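Long-range contact in transcriptional regulator, IclR family (Alicyclobacillus acidocaldarius subsp. acidocaldarius, PDB 5TJJ), which probably binds DNA and regulates transcription: residues A[139-149]-A[199-210]. Residues are numbered along the deposited sequence; the frame is centred on the assembly and turned at random.
Sequences FPVYGAAFGRC and ELWPGISAVAVP
Arg148 and Glu199 meet head-on in a two-pronged salt bridge. NH1 of Arg148 lies 2.7 Å from OE1 of Glu199 in a nearly straight bond that uses the syn lone pair of the oxygen, while Arg148 NH2 reaches Glu199 OE2 at 3.0 Å, tilted out of both planes. Guanidinium and carboxylate are only 28° from coplanar, an alignment that pairs two N-H groups with two oxygens; a bend at chi3 (-86°) turns the arginine back along its own helix to reach the acid. NH2 also bonds Val195 O, so an alanine in place of Arg148 would probably leave the buried carboxylate of Glu199 without this countercharge and that carbonyl without this donor.

The apolar contacts fall into two groups. Around Leu200, CG sits 3.9 Å from Ala144 CB, and CD1 reaches Phe139 CD1 and Phe146 CZ, so one branched side chain joins Ala144 to two phenylalanines. Phe139 also meets Trp201, its CE1 3.7 Å from CZ2 of the indole, with the ring planes nearly perpendicular. Farther along, small residues let helix 144-151 lie close over strand 204-212, with segment axes 7.0 Å apart and 20° from parallel. Ala145 CB rests against Ala206 CB and, at 3.8 Å, Ala208 CB; methyl groups suit these places, since they fill the narrow space between helix and strand. Cys149 turns its compact SG to Ala208 CB and Pro210 CD.

Within the GAF-like C-terminal domain, helix 144-151 thus lies over part of one face of the antiparallel sheet, where Val221 of strand 218-227 also touches Phe146 and Cys149. Edge strand 194-197 flanks strand 204-212, its Ala194 and Ser196 touching the helix, while Val207 and Val209 point away from this helix and pack on helix 233-253.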
ATOM      1  N   PHE A 139      20.508 -16.085 -13.535  1.00 45.92           N
ATOM      2  CA  PHE A 139      21.907 -16.284 -13.179  1.00 46.97           C
ATOM      3  C   PHE A 139      22.006 -16.987 -11.831  1.00 47.03           C
ATOM      4  O   PHE A 139      21.047 -16.983 -11.055  1.00 44.06           O
ATOM      5  CB  PHE A 139      22.599 -14.942 -12.997  1.00 47.27           C
ATOM      6  CG  PHE A 139      22.447 -14.019 -14.149  1.00 48.77           C
ATOM      7  CD1 PHE A 139      23.339 -14.054 -15.194  1.00 50.75           C
ATOM      8  CD2 PHE A 139      21.419 -13.088 -14.170  1.00 49.29           C
ATOM      9  CE1 PHE A 139      23.215 -13.182 -16.263  1.00 52.32           C
ATOM     10  CE2 PHE A 139      21.290 -12.206 -15.223  1.00 50.13           C
ATOM     11  CZ  PHE A 139      22.188 -12.253 -16.277  1.00 52.15           C
ATOM     12  N   PRO A 140      23.181 -17.557 -11.534  1.00 47.87           N
ATOM     13  CA  PRO A 140      23.381 -18.052 -10.184  1.00 47.06           C
ATOM     14  C   PRO A 140      23.475 -16.894  -9.197  1.00 44.62           C
ATOM     15  O   PRO A 140      23.987 -15.812  -9.543  1.00 43.94           O
ATOM     16  CB  PRO A 140      24.717 -18.784 -10.275  1.00 48.88           C
ATOM     17  CG  PRO A 140      25.439 -18.044 -11.343  1.00 50.20           C
ATOM     18  CD  PRO A 140      24.382 -17.753 -12.368  1.00 49.09           C
ATOM     19  N   VAL A 141      22.961 -17.142  -7.994  1.00 42.55           N
ATOM     20  CA  VAL A 141      22.949 -16.183  -6.902  1.00 41.46           C
ATOM     21  C   VAL A 141      24.333 -15.670  -6.479  1.00 42.57           C
ATOM     22  O   VAL A 141      24.407 -14.586  -5.914  1.00 43.73           O
ATOM     23  CB  VAL A 141      22.201 -16.737  -5.651  1.00 40.57           C
ATOM     24  CG1 VAL A 141      22.965 -17.906  -4.998  1.00 40.73           C
ATOM     25  CG2 VAL A 141      21.894 -15.617  -4.640  1.00 38.24           C
ATOM     26  N   TYR A 142      25.404 -16.419  -6.741  1.00 43.30           N
ATOM     27  CA  TYR A 142      26.778 -15.947  -6.473  1.00 45.37           C
ATOM     28  C   TYR A 142      27.442 -15.063  -7.547  1.00 45.15           C
ATOM     29  O   TYR A 142      28.542 -14.516  -7.316  1.00 46.18           O
ATOM     30  CB  TYR A 142      27.719 -17.129  -6.162  1.00 48.21           C
ATOM     31  CG  TYR A 142      27.760 -18.259  -7.179  1.00 49.62           C
ATOM     32  CD1 TYR A 142      28.509 -18.139  -8.344  1.00 51.09           C
ATOM     33  CD2 TYR A 142      27.075 -19.465  -6.949  1.00 50.22           C
ATOM     34  CE1 TYR A 142      28.556 -19.174  -9.278  1.00 53.88           C
ATOM     35  CE2 TYR A 142      27.117 -20.504  -7.877  1.00 52.75           C
ATOM     36  CZ  TYR A 142      27.864 -20.357  -9.039  1.00 54.03           C
ATOM     37  OH  TYR A 142      27.930 -21.366  -9.977  1.00 56.35           O
ATOM     38  N   GLY A 143      26.805 -14.931  -8.710  1.00 44.04           N
ATOM     39  CA  GLY A 143      27.452 -14.322  -9.871  1.00 43.19           C
ATOM     40  C   GLY A 143      27.579 -12.812  -9.763  1.00 42.02           C
ATOM     41  O   GLY A 143      26.576 -12.094  -9.663  1.00 41.21           O
ATOM     42  N   ALA A 144      28.817 -12.330  -9.743  1.00 42.48           N
ATOM     43  CA  ALA A 144      29.128 -10.906  -9.967  1.00 43.26           C
ATOM     44  C   ALA A 144      28.590  -9.989  -8.834  1.00 42.39           C
ATOM     45  O   ALA A 144      28.195 -10.489  -7.774  1.00 43.77           O
ATOM     46  CB  ALA A 144      28.625 -10.470 -11.356  1.00 43.34           C
ATOM     47  N   ALA A 145      28.587  -8.671  -9.050  1.00 40.80           N
ATOM     48  CA  ALA A 145      28.212  -7.705  -8.013  1.00 39.52           C
ATOM     49  C   ALA A 145      26.830  -7.945  -7.408  1.00 39.45           C
ATOM     50  O   ALA A 145      26.659  -7.903  -6.168  1.00 37.82           O
ATOM     51  CB  ALA A 145      28.310  -6.280  -8.543  1.00 38.97           C
ATOM     52  N   PHE A 146      25.856  -8.202  -8.276  1.00 39.94           N
ATOM     53  CA  PHE A 146      24.487  -8.389  -7.814  1.00 42.25           C
ATOM     54  C   PHE A 146      24.271  -9.683  -7.024  1.00 42.76           C
ATOM     55  O   PHE A 146      23.435  -9.695  -6.111  1.00 43.54           O
ATOM     56  CB  PHE A 146      23.441  -8.226  -8.930  1.00 44.18           C
ATOM     57  CG  PHE A 146      23.616  -9.140 -10.083  1.00 46.34           C
ATOM     58  CD1 PHE A 146      23.210 -10.463 -10.008  1.00 49.23           C
ATOM     59  CD2 PHE A 146      24.166  -8.671 -11.274  1.00 49.86           C
ATOM     60  CE1 PHE A 146      23.370 -11.314 -11.094  1.00 50.19           C
ATOM     61  CE2 PHE A 146      24.319  -9.517 -12.360  1.00 51.46           C
ATOM     62  CZ  PHE A 146      23.909 -10.836 -12.272  1.00 50.28           C
ATOM     63  N   GLY A 147      24.997 -10.747  -7.381  1.00 41.80           N
ATOM     64  CA  GLY A 147      24.998 -11.978  -6.620  1.00 42.23           C
ATOM     65  C   GLY A 147      25.450 -11.753  -5.176  1.00 43.03           C
ATOM     66  O   GLY A 147      24.738 -12.073  -4.220  1.00 42.83           O
ATOM     67  N   ARG A 148      26.624 -11.154  -5.030  1.00 43.30           N
ATOM     68  CA  ARG A 148      27.153 -10.798  -3.721  1.00 43.61           C
ATOM     69  C   ARG A 148      26.231  -9.914  -2.857  1.00 43.03           C
ATOM     70  O   ARG A 148      26.306  -9.972  -1.621  1.00 44.11           O
ATOM     71  CB  ARG A 148      28.481 -10.063  -3.894  1.00 44.67           C
ATOM     72  CG  ARG A 148      29.605 -10.935  -4.401  1.00 44.56           C
ATOM     73  CD  ARG A 148      30.957 -10.332  -4.064  1.00 46.14           C
ATOM     74  NE  ARG A 148      31.378  -9.369  -5.067  1.00 46.45           N
ATOM     75  CZ  ARG A 148      31.823  -9.680  -6.276  1.00 46.59           C
ATOM     76  NH1 ARG A 148      31.939 -10.951  -6.666  1.00 47.37           N
ATOM     77  NH2 ARG A 148      32.170  -8.704  -7.092  1.00 48.04           N
ATOM     78  N   CYS A 149      25.408  -9.072  -3.485  1.00 40.66           N
ATOM     79  CA  CYS A 149      24.462  -8.287  -2.710  1.00 41.40           C
ATOM     80  C   CYS A 149      23.345  -9.106  -2.106  1.00 41.71           C
ATOM     81  O   CYS A 149      22.855  -8.725  -1.065  1.00 44.19           O
ATOM     82  CB  CYS A 149      23.850  -7.150  -3.504  1.00 41.93           C
ATOM     83  SG  CYS A 149      24.986  -5.806  -3.802  1.00 41.35           S
ATOM     84  N   GLU A 199      33.388 -10.234 -14.271  1.00 47.19           N
ATOM     85  CA  GLU A 199      33.203 -11.514 -13.580  1.00 49.01           C
ATOM     86  C   GLU A 199      32.222 -12.424 -14.301  1.00 49.61           C
ATOM     87  O   GLU A 199      32.423 -13.629 -14.303  1.00 52.58           O
ATOM     88  CB  GLU A 199      32.824 -11.312 -12.118  1.00 49.42           C
ATOM     89  CG  GLU A 199      34.007 -10.828 -11.280  1.00 51.20           C
ATOM     90  CD  GLU A 199      33.646 -10.503  -9.830  1.00 52.64           C
ATOM     91  OE1 GLU A 199      32.909 -11.294  -9.180  1.00 55.59           O
ATOM     92  OE2 GLU A 199      34.109  -9.452  -9.321  1.00 52.21           O
ATOM     93  N   LEU A 200      31.195 -11.871 -14.938  1.00 49.13           N
ATOM     94  CA  LEU A 200      30.364 -12.667 -15.868  1.00 51.45           C
ATOM     95  C   LEU A 200      30.646 -12.423 -17.345  1.00 51.39           C
ATOM     96  O   LEU A 200      30.606 -13.357 -18.125  1.00 54.42           O
ATOM     97  CB  LEU A 200      28.877 -12.420 -15.645  1.00 52.02           C
ATOM     98  CG  LEU A 200      28.283 -12.971 -14.363  1.00 53.62           C
ATOM     99  CD1 LEU A 200      26.794 -12.665 -14.389  1.00 54.23           C
ATOM    100  CD2 LEU A 200      28.539 -14.458 -14.163  1.00 55.78           C
ATOM    101  N   TRP A 201      30.877 -11.173 -17.737  1.00 49.61           N
ATOM    102  CA  TRP A 201      31.059 -10.829 -19.149  1.00 49.17           C
ATOM    103  C   TRP A 201      32.370 -10.100 -19.329  1.00 46.06           C
ATOM    104  O   TRP A 201      32.590  -9.085 -18.691  1.00 42.69           O
ATOM    105  CB  TRP A 201      29.935  -9.916 -19.598  1.00 49.89           C
ATOM    106  CG  TRP A 201      28.601 -10.537 -19.556  1.00 50.34           C
ATOM    107  CD1 TRP A 201      28.168 -11.555 -20.326  1.00 52.96           C
ATOM    108  CD2 TRP A 201      27.512 -10.166 -18.719  1.00 49.01           C
ATOM    109  NE1 TRP A 201      26.879 -11.864 -20.011  1.00 52.88           N
ATOM    110  CE2 TRP A 201      26.445 -11.017 -19.032  1.00 50.69           C
ATOM    111  CE3 TRP A 201      27.335  -9.200 -17.725  1.00 48.51           C
ATOM    112  CZ2 TRP A 201      25.200 -10.927 -18.410  1.00 51.01           C
ATOM    113  CZ3 TRP A 201      26.088  -9.112 -17.085  1.00 48.35           C
ATOM    114  CH2 TRP A 201      25.038  -9.967 -17.445  1.00 49.51           C
ATOM    115  N   PRO A 202      33.248 -10.597 -20.210  1.00 46.71           N
ATOM    116  CA  PRO A 202      34.466  -9.817 -20.442  1.00 46.39           C
ATOM    117  C   PRO A 202      34.103  -8.401 -20.893  1.00 45.04           C
ATOM    118  O   PRO A 202      33.163  -8.240 -21.665  1.00 44.71           O
ATOM    119  CB  PRO A 202      35.179 -10.575 -21.546  1.00 48.62           C
ATOM    120  CG  PRO A 202      34.518 -11.892 -21.630  1.00 50.05           C
ATOM    121  CD  PRO A 202      33.118 -11.709 -21.151  1.00 48.73           C
ATOM    122  N   GLY A 203      34.785  -7.403 -20.331  1.00 44.45           N
ATOM    123  CA  GLY A 203      34.566  -5.988 -20.671  1.00 44.42           C
ATOM    124  C   GLY A 203      33.492  -5.231 -19.917  1.00 42.56           C
ATOM    125  O   GLY A 203      33.415  -4.015 -20.042  1.00 41.41           O
ATOM    126  N   ILE A 204      32.688  -5.931 -19.111  1.00 42.05           N
ATOM    127  CA  ILE A 204      31.528  -5.339 -18.459  1.00 41.26           C
ATOM    128  C   ILE A 204      31.727  -5.236 -16.945  1.00 40.71           C
ATOM    129  O   ILE A 204      32.056  -6.214 -16.285  1.00 38.83           O
ATOM    130  CB  ILE A 204      30.272  -6.164 -18.743  1.00 41.35           C
ATOM    131  CG1 ILE A 204      30.036  -6.269 -20.242  1.00 42.82           C
ATOM    132  CG2 ILE A 204      29.041  -5.592 -18.013  1.00 40.31           C
ATOM    133  CD1 ILE A 204      29.674  -4.972 -20.901  1.00 44.13           C
ATOM    134  N   SER A 205      31.523  -4.037 -16.408  1.00 41.21           N
ATOM    135  CA  SER A 205      31.553  -3.847 -14.966  1.00 42.61           C
ATOM    136  C   SER A 205      30.151  -3.641 -14.392  1.00 41.40           C
ATOM    137  O   SER A 205      29.208  -3.297 -15.094  1.00 41.61           O
ATOM    138  CB  SER A 205      32.466  -2.689 -14.594  1.00 44.17           C
ATOM    139  OG  SER A 205      33.767  -2.891 -15.148  1.00 46.54           O
ATOM    140  N   ALA A 206      30.035  -3.923 -13.101  1.00 41.23           N
ATOM    141  CA  ALA A 206      28.762  -3.861 -12.367  1.00 37.82           C
ATOM    142  C   ALA A 206      28.971  -3.247 -10.987  1.00 35.30           C
ATOM    143  O   ALA A 206      29.945  -3.522 -10.322  1.00 36.01           O
ATOM    144  CB  ALA A 206      28.132  -5.236 -12.258  1.00 36.27           C
ATOM    145  N   VAL A 207      28.044  -2.392 -10.608  1.00 35.05           N
ATOM    146  CA  VAL A 207      27.925  -1.803  -9.290  1.00 34.42           C
ATOM    147  C   VAL A 207      26.502  -2.122  -8.845  1.00 34.00           C
ATOM    148  O   VAL A 207      25.546  -1.883  -9.605  1.00 32.67           O
ATOM    149  CB  VAL A 207      28.071  -0.289  -9.385  1.00 36.02           C
ATOM    150  CG1 VAL A 207      27.997   0.340  -8.008  1.00 37.74           C
ATOM    151  CG2 VAL A 207      29.363   0.066 -10.110  1.00 37.39           C
ATOM    152  N   ALA A 208      26.367  -2.626  -7.616  1.00 33.92           N
ATOM    153  CA  ALA A 208      25.118  -3.137  -7.127  1.00 32.82           C
ATOM    154  C   ALA A 208      24.875  -2.781  -5.675  1.00 33.77           C
ATOM    155  O   ALA A 208      25.786  -2.668  -4.880  1.00 34.43           O
ATOM    156  CB  ALA A 208      25.110  -4.631  -7.283  1.00 33.24           C
ATOM    157  N   VAL A 209      23.614  -2.651  -5.327  1.00 34.76           N
ATOM    158  CA  VAL A 209      23.214  -2.288  -3.993  1.00 35.53           C
ATOM    159  C   VAL A 209      21.969  -3.077  -3.660  1.00 33.48           C
ATOM    160  O   VAL A 209      21.105  -3.235  -4.519  1.00 33.18           O
ATOM    161  CB  VAL A 209      22.922  -0.776  -3.915  1.00 37.28           C
ATOM    162  CG1 VAL A 209      22.341  -0.379  -2.549  1.00 38.95           C
ATOM    163  CG2 VAL A 209      24.203  -0.030  -4.140  1.00 37.70           C
ATOM    164  N   PRO A 210      21.873  -3.568  -2.424  1.00 32.63           N
ATOM    165  CA  PRO A 210      20.715  -4.360  -2.011  1.00 33.17           C
ATOM    166  C   PRO A 210      19.481  -3.511  -1.701  1.00 34.88           C
ATOM    167  O   PRO A 210      19.632  -2.359  -1.289  1.00 34.87           O
ATOM    168  CB  PRO A 210      21.203  -5.044  -0.742  1.00 34.00           C
ATOM    169  CG  PRO A 210      22.228  -4.121  -0.185  1.00 33.83           C
ATOM    170  CD  PRO A 210      22.920  -3.550  -1.388  1.00 33.14           C
TER